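Local structure of Serine/threonine-protein kinase Tel1 (Chaetomium thermophilum, 6SKY) at residues Ser1559-Glu1564 with Ser1586-Val1591; Asp1601-Asp1606 with Ile1610-Val1615. The protein is a serine/threonine kinase of the ATM subfamily that transfers phosphate from ATP to proteins and probably acts as a sensor of DNA damage in checkpoint signalling. All blocks are in the same frame, centred on the assembly; numbering follows the deposited sequence.

Contact 1 (Ser1559-Glu1564 with Ser1586-Val1591); sequences SNLLLE and SMLCGV
Leu1562 and Leu1588 mark the closest approach of the two backbones, 7.5 Å between their CA atoms, where the helix carrying Ser1559-Glu1564 passes the last turn of helix 1578-1588 and the loop that follows it. Leu1588 does most of the touching. Its CD1 reaches to the backbone of the other helix, 4.1 Å from Leu1562 N, and fits between two successive leucines. On one of them it meets the branch point, Leu1561 CG, at 4.2 Å, the two side chains crossing at about a right angle; on the other it meets Leu1562 CB, also at 4.2 Å. With CG anti to the backbone N (chi1 178°), the branch of Leu1562 is directed to the start of the loop, where its CD1 comes to 4.1 Å from Cys1589 SG. No hydrogen bond crosses here, and all four side chains are buried, so the contact is purely apolar. Helix 1627-1644 also packs here, with Trp1632 touching Leu1562 and Tyr1629 touching Cys1589, while Asn1542 of helix 1530-1543 lies against Leu1561. Such packing of leucines between helices that lie close in sequence is characteristic of an alpha solenoid, here far from the kinase active site.

Contact 2 (Asp1601-Asp1606 with Ile1610-Val1615); sequences DVIETD and IKNGAV
Ile1603 and Asn1612 meet through the end of one side chain and the flank of the other: Ile1603 CD1 lies 3.7 Å from Asn1612 ND2 and 3.9 Å from Asn1612 CB. The extended run of Ile1603 out to CD1 (chi2 -173°) carries the methyl across to the asparagine, which it meets by packing alone. Further along, Ile1610 N donates to Asp1606 O at 2.9 Å, with an N-H...O angle of 156°. This is the i to i+4 bond of the first turn of helix 1606-1619; the helix then runs back alongside the loop that leads into it, bringing Asn1612 to Ile1603. Thr1605 occupies the N-cap position, although its side chain makes no capping bond.

The loop is shaped upstream by an Asx turn, in which Ile1603 N donates to Asp1601 OD1 at 2.9 Å, reaching the anti side of the carboxylate from 26° out of its plane. The other oxygen, Asp1601 OD2, is in a salt bridge with Arg1635 of helix 1627-1644, which ties the turn to that helix. Asp1608 and Ala1609 also touch Ile1603. At the helix start, Asp1606 OD2 forms a salt bridge with Arg2115, a residue remote in sequence, and Ala1643 packs against both Asp1606 and Ile1610.

How the contacts relate
From the N terminus, helix 1557-1569 comes first, and contact 1 closes when the chain returns to it at the end of helix 1578-1588, enclosing a connection of 21 residues. The loop then leads into contact 2, which closes over just three residues within the start of helix 1606-1619. The two are in series, neither nested nor crossed, with centres about 15 Å apart. They nevertheless touch: Leu1563 CD2 packs on Val1602 CG2 at 3.7 Å, so one helix supplies Leu1561 and Leu1562 to contact 1 and Leu1563 to the loop of contact 2. Helix 1627-1644 borders both, its Trp1632, part of the surroundings of contact 1, also lying against Val1602.

Contact 1 (Ser1559-Glu1564 with Ser1586-Val1591)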
ATOM      1  N   SER A1559       8.075 -47.226  35.266  1.00 60.99           N
ATOM      2  CA  SER A1559       7.742 -46.445  34.084  1.00 60.99           C
ATOM      3  C   SER A1559       6.924 -47.253  33.090  1.00 60.99           C
ATOM      4  O   SER A1559       6.031 -46.707  32.439  1.00 60.99           O
ATOM      5  CB  SER A1559       9.007 -45.919  33.426  1.00 60.99           C
ATOM      6  OG  SER A1559       9.748 -46.975  32.862  1.00 60.99           O
ATOM      7  N   ASN A1560       7.205 -48.551  32.960  1.00 61.93           N
ATOM      8  CA  ASN A1560       6.358 -49.397  32.125  1.00 61.93           C
ATOM      9  C   ASN A1560       4.943 -49.463  32.676  1.00 61.93           C
ATOM     10  O   ASN A1560       3.970 -49.422  31.918  1.00 61.93           O
ATOM     11  CB  ASN A1560       6.948 -50.799  32.017  1.00 61.93           C
ATOM     12  CG  ASN A1560       8.279 -50.814  31.310  1.00 61.93           C
ATOM     13  OD1 ASN A1560       8.528 -50.011  30.415  1.00 61.93           O
ATOM     14  ND2 ASN A1560       9.148 -51.732  31.709  1.00 61.93           N
ATOM     15  N   LEU A1561       4.807 -49.535  33.999  1.00 59.60           N
ATOM     16  CA  LEU A1561       3.479 -49.549  34.595  1.00 59.60           C
ATOM     17  C   LEU A1561       2.759 -48.225  34.377  1.00 59.60           C
ATOM     18  O   LEU A1561       1.571 -48.212  34.040  1.00 59.60           O
ATOM     19  CB  LEU A1561       3.579 -49.867  36.081  1.00 59.60           C
ATOM     20  CG  LEU A1561       2.249 -49.930  36.818  1.00 59.60           C
ATOM     21  CD1 LEU A1561       1.334 -50.924  36.149  1.00 59.60           C
ATOM     22  CD2 LEU A1561       2.487 -50.308  38.251  1.00 59.60           C
ATOM     23  N   LEU A1562       3.453 -47.103  34.579  1.00 55.21           N
ATOM     24  CA  LEU A1562       2.840 -45.801  34.341  1.00 55.21           C
ATOM     25  C   LEU A1562       2.402 -45.658  32.894  1.00 55.21           C
ATOM     26  O   LEU A1562       1.301 -45.176  32.616  1.00 55.21           O
ATOM     27  CB  LEU A1562       3.815 -44.688  34.710  1.00 55.21           C
ATOM     28  CG  LEU A1562       3.357 -43.250  34.479  1.00 55.21           C
ATOM     29  CD1 LEU A1562       2.280 -42.871  35.461  1.00 55.21           C
ATOM     30  CD2 LEU A1562       4.521 -42.302  34.584  1.00 55.21           C
ATOM     31  N   LEU A1563       3.249 -46.078  31.960  1.00 57.55           N
ATOM     32  CA  LEU A1563       2.901 -45.980  30.551  1.00 57.55           C
ATOM     33  C   LEU A1563       1.717 -46.873  30.212  1.00 57.55           C
ATOM     34  O   LEU A1563       0.859 -46.487  29.414  1.00 57.55           O
ATOM     35  CB  LEU A1563       4.110 -46.341  29.695  1.00 57.55           C
ATOM     36  CG  LEU A1563       4.184 -45.661  28.333  1.00 57.55           C
ATOM     37  CD1 LEU A1563       4.337 -44.159  28.513  1.00 57.55           C
ATOM     38  CD2 LEU A1563       5.325 -46.243  27.523  1.00 57.55           C
ATOM     39  N   GLU A1564       1.643 -48.061  30.816  1.00 61.89           N
ATOM     40  CA  GLU A1564       0.496 -48.935  30.587  1.00 61.89           C
ATOM     41  C   GLU A1564      -0.786 -48.318  31.120  1.00 61.89           C
ATOM     42  O   GLU A1564      -1.819 -48.350  30.448  1.00 61.89           O
ATOM     43  CB  GLU A1564       0.730 -50.298  31.233  1.00 61.89           C
ATOM     44  CG  GLU A1564       1.717 -51.188  30.504  1.00 61.89           C
ATOM     45  CD  GLU A1564       1.171 -51.717  29.192  1.00 61.89           C
ATOM     46  OE1 GLU A1564      -0.038 -51.544  28.929  1.00 61.89           O
ATOM     47  OE2 GLU A1564       1.952 -52.310  28.420  1.00 61.89           O
ATOM     48  N   SER A1586      -1.579 -42.646  42.641  1.00 60.89           N
ATOM     49  CA  SER A1586      -1.157 -42.046  43.895  1.00 60.89           C
ATOM     50  C   SER A1586       0.014 -42.788  44.512  1.00 60.89           C
ATOM     51  O   SER A1586       0.750 -42.203  45.310  1.00 60.89           O
ATOM     52  CB  SER A1586      -2.315 -41.995  44.882  1.00 60.89           C
ATOM     53  OG  SER A1586      -1.895 -41.415  46.100  1.00 60.89           O
ATOM     54  N   MET A1587       0.204 -44.061  44.170  1.00 65.51           N
ATOM     55  CA  MET A1587       1.413 -44.738  44.622  1.00 65.51           C
ATOM     56  C   MET A1587       2.624 -44.329  43.794  1.00 65.51           C
ATOM     57  O   MET A1587       3.668 -43.976  44.346  1.00 65.51           O
ATOM     58  CB  MET A1587       1.240 -46.251  44.569  1.00 65.51           C
ATOM     59  CG  MET A1587       2.477 -46.987  45.029  1.00 65.51           C
ATOM     60  SD  MET A1587       2.562 -48.671  44.422  1.00 65.51           S
ATOM     61  CE  MET A1587       4.046 -49.231  45.240  1.00 65.51           C
ATOM     62  N   LEU A1588       2.503 -44.379  42.467  1.00 58.70           N
ATOM     63  CA  LEU A1588       3.639 -44.079  41.602  1.00 58.70           C
ATOM     64  C   LEU A1588       4.007 -42.604  41.668  1.00 58.70           C
ATOM     65  O   LEU A1588       5.152 -42.247  41.960  1.00 58.70           O
ATOM     66  CB  LEU A1588       3.325 -44.477  40.163  1.00 58.70           C
ATOM     67  CG  LEU A1588       3.047 -45.946  39.879  1.00 58.70           C
ATOM     68  CD1 LEU A1588       2.593 -46.115  38.447  1.00 58.70           C
ATOM     69  CD2 LEU A1588       4.282 -46.771  40.153  1.00 58.70           C
ATOM     70  N   CYS A1589       3.043 -41.734  41.400  1.00 57.25           N
ATOM     71  CA  CYS A1589       3.289 -40.310  41.235  1.00 57.25           C
ATOM     72  C   CYS A1589       3.320 -39.545  42.547  1.00 57.25           C
ATOM     73  O   CYS A1589       3.445 -38.319  42.521  1.00 57.25           O
ATOM     74  CB  CYS A1589       2.218 -39.716  40.326  1.00 57.25           C
ATOM     75  SG  CYS A1589       1.820 -40.769  38.923  1.00 57.25           S
ATOM     76  N   GLY A1590       3.195 -40.226  43.686  1.00 61.34           N
ATOM     77  CA  GLY A1590       3.245 -39.523  44.956  1.00 61.34           C
ATOM     78  C   GLY A1590       4.631 -38.999  45.266  1.00 61.34           C
ATOM     79  O   GLY A1590       4.787 -37.869  45.735  1.00 61.34           O
ATOM     80  N   VAL A1591       5.651 -39.816  45.025  1.00 58.05           N
ATOM     81  CA  VAL A1591       7.048 -39.409  45.073  1.00 58.05           C
ATOM     82  C   VAL A1591       7.661 -39.874  43.764  1.00 58.05           C
ATOM     83  O   VAL A1591       7.732 -41.079  43.500  1.00 58.05           O
ATOM     84  CB  VAL A1591       7.792 -39.999  46.278  1.00 58.05           C
ATOM     85  CG1 VAL A1591       9.280 -40.117  45.992  1.00 58.05           C
ATOM     86  CG2 VAL A1591       7.571 -39.131  47.491  1.00 58.05           C
TER

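Contact 2 (Asp1601-Asp1606 with Ile1610-Val1615)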
ATOM      1  N   ASP A1601      14.176 -40.868  28.843  1.00 58.51           N
ATOM      2  CA  ASP A1601      12.814 -40.657  29.293  1.00 58.51           C
ATOM      3  C   ASP A1601      11.875 -41.623  28.590  1.00 58.51           C
ATOM      4  O   ASP A1601      12.082 -41.984  27.431  1.00 58.51           O
ATOM      5  CB  ASP A1601      12.388 -39.214  29.029  1.00 58.51           C
ATOM      6  CG  ASP A1601      11.169 -38.814  29.811  1.00 58.51           C
ATOM      7  OD1 ASP A1601      10.157 -39.529  29.737  1.00 58.51           O
ATOM      8  OD2 ASP A1601      11.222 -37.783  30.506  1.00 58.51           O
ATOM      9  N   VAL A1602      10.833 -42.044  29.307  1.00 57.39           N
ATOM     10  CA  VAL A1602       9.882 -42.987  28.737  1.00 57.39           C
ATOM     11  C   VAL A1602       9.084 -42.345  27.615  1.00 57.39           C
ATOM     12  O   VAL A1602       8.568 -43.051  26.742  1.00 57.39           O
ATOM     13  CB  VAL A1602       8.965 -43.553  29.838  1.00 57.39           C
ATOM     14  CG1 VAL A1602       8.034 -42.488  30.377  1.00 57.39           C
ATOM     15  CG2 VAL A1602       8.186 -44.739  29.324  1.00 57.39           C
ATOM     16  N   ILE A1603       8.979 -41.021  27.605  1.00 55.92           N
ATOM     17  CA  ILE A1603       8.415 -40.270  26.493  1.00 55.92           C
ATOM     18  C   ILE A1603       9.491 -39.303  26.028  1.00 55.92           C
ATOM     19  O   ILE A1603       9.811 -38.337  26.731  1.00 55.92           O
ATOM     20  CB  ILE A1603       7.134 -39.526  26.882  1.00 55.92           C
ATOM     21  CG1 ILE A1603       6.031 -40.521  27.229  1.00 55.92           C
ATOM     22  CG2 ILE A1603       6.694 -38.625  25.754  1.00 55.92           C
ATOM     23  CD1 ILE A1603       4.693 -39.887  27.461  1.00 55.92           C
ATOM     24  N   GLU A1604      10.061 -39.563  24.854  1.00 62.94           N
ATOM     25  CA  GLU A1604      11.161 -38.760  24.340  1.00 62.94           C
ATOM     26  C   GLU A1604      10.966 -38.257  22.919  1.00 62.94           C
ATOM     27  O   GLU A1604      11.680 -37.333  22.515  1.00 62.94           O
ATOM     28  CB  GLU A1604      12.471 -39.555  24.402  1.00 62.94           C
ATOM     29  CG  GLU A1604      12.583 -40.658  23.381  1.00 62.94           C
ATOM     30  CD  GLU A1604      13.820 -41.511  23.579  1.00 62.94           C
ATOM     31  OE1 GLU A1604      13.945 -42.137  24.652  1.00 62.94           O
ATOM     32  OE2 GLU A1604      14.669 -41.552  22.662  1.00 62.94           O
ATOM     33  N   THR A1605      10.043 -38.818  22.152  1.00 57.12           N
ATOM     34  CA  THR A1605       9.775 -38.384  20.793  1.00 57.12           C
ATOM     35  C   THR A1605       8.598 -37.421  20.788  1.00 57.12           C
ATOM     36  O   THR A1605       7.792 -37.390  21.717  1.00 57.12           O
ATOM     37  CB  THR A1605       9.487 -39.592  19.897  1.00 57.12           C
ATOM     38  OG1 THR A1605      10.470 -40.601  20.137  1.00 57.12           O
ATOM     39  CG2 THR A1605       9.541 -39.219  18.435  1.00 57.12           C
ATOM     40  N   ASP A1606       8.522 -36.606  19.737  1.00 52.40           N
ATOM     41  CA  ASP A1606       7.391 -35.699  19.595  1.00 52.40           C
ATOM     42  C   ASP A1606       6.096 -36.457  19.354  1.00 52.40           C
ATOM     43  O   ASP A1606       5.018 -35.969  19.709  1.00 52.40           O
ATOM     44  CB  ASP A1606       7.648 -34.718  18.458  1.00 52.40           C
ATOM     45  CG  ASP A1606       8.785 -33.764  18.756  1.00 52.40           C
ATOM     46  OD1 ASP A1606       9.933 -34.230  18.924  1.00 52.40           O
ATOM     47  OD2 ASP A1606       8.533 -32.544  18.820  1.00 52.40           O
ATOM     48  N   ILE A1610       2.686 -36.251  21.472  1.00 43.86           N
ATOM     49  CA  ILE A1610       1.406 -35.905  20.860  1.00 43.86           C
ATOM     50  C   ILE A1610       0.362 -36.962  21.184  1.00 43.86           C
ATOM     51  O   ILE A1610      -0.809 -36.649  21.422  1.00 43.86           O
ATOM     52  CB  ILE A1610       1.566 -35.713  19.342  1.00 43.86           C
ATOM     53  CG1 ILE A1610       2.356 -34.445  19.045  1.00 43.86           C
ATOM     54  CG2 ILE A1610       0.218 -35.607  18.678  1.00 43.86           C
ATOM     55  CD1 ILE A1610       2.445 -34.129  17.587  1.00 43.86           C
ATOM     56  N   LYS A1611       0.774 -38.228  21.225  1.00 49.88           N
ATOM     57  CA  LYS A1611      -0.168 -39.306  21.497  1.00 49.88           C
ATOM     58  C   LYS A1611      -0.634 -39.298  22.948  1.00 49.88           C
ATOM     59  O   LYS A1611      -1.821 -39.496  23.224  1.00 49.88           O
ATOM     60  CB  LYS A1611       0.473 -40.644  21.145  1.00 49.88           C
ATOM     61  CG  LYS A1611      -0.366 -41.839  21.502  1.00 49.88           C
ATOM     62  CD  LYS A1611       0.312 -43.133  21.097  1.00 49.88           C
ATOM     63  CE  LYS A1611      -0.580 -44.328  21.409  1.00 49.88           C
ATOM     64  NZ  LYS A1611       0.002 -45.614  20.936  1.00 49.88           N
ATOM     65  N   ASN A1612       0.276 -39.061  23.889  1.00 46.58           N
ATOM     66  CA  ASN A1612      -0.027 -39.210  25.303  1.00 46.58           C
ATOM     67  C   ASN A1612      -0.303 -37.898  26.022  1.00 46.58           C
ATOM     68  O   ASN A1612      -0.494 -37.917  27.239  1.00 46.58           O
ATOM     69  CB  ASN A1612       1.122 -39.933  26.000  1.00 46.58           C
ATOM     70  CG  ASN A1612       1.281 -41.352  25.521  1.00 46.58           C
ATOM     71  OD1 ASN A1612       0.313 -42.099  25.440  1.00 46.58           O
ATOM     72  ND2 ASN A1612       2.504 -41.731  25.191  1.00 46.58           N
ATOM     73  N   GLY A1613      -0.333 -36.767  25.319  1.00 41.27           N
ATOM     74  CA  GLY A1613      -0.516 -35.501  26.002  1.00 41.27           C
ATOM     75  C   GLY A1613      -1.868 -35.364  26.668  1.00 41.27           C
ATOM     76  O   GLY A1613      -1.968 -34.843  27.780  1.00 41.27           O
ATOM     77  N   ALA A1614      -2.927 -35.816  25.998  1.00 43.42           N
ATOM     78  CA  ALA A1614      -4.265 -35.680  26.560  1.00 43.42           C
ATOM     79  C   ALA A1614      -4.399 -36.467  27.853  1.00 43.42           C
ATOM     80  O   ALA A1614      -4.955 -35.972  28.840  1.00 43.42           O
ATOM     81  CB  ALA A1614      -5.302 -36.140  25.545  1.00 43.42           C
ATOM     82  N   VAL A1615      -3.861 -37.684  27.878  1.00 43.11           N
ATOM     83  CA  VAL A1615      -3.963 -38.521  29.064  1.00 43.11           C
ATOM     84  C   VAL A1615      -3.046 -38.013  30.164  1.00 43.11           C
ATOM     85  O   VAL A1615      -3.389 -38.081  31.346  1.00 43.11           O
ATOM     86  CB  VAL A1615      -3.663 -39.982  28.702  1.00 43.11           C
ATOM     87  CG1 VAL A1615      -3.843 -40.852  29.904  1.00 43.11           C
ATOM     88  CG2 VAL A1615      -4.576 -40.433  27.594  1.00 43.11           C
TER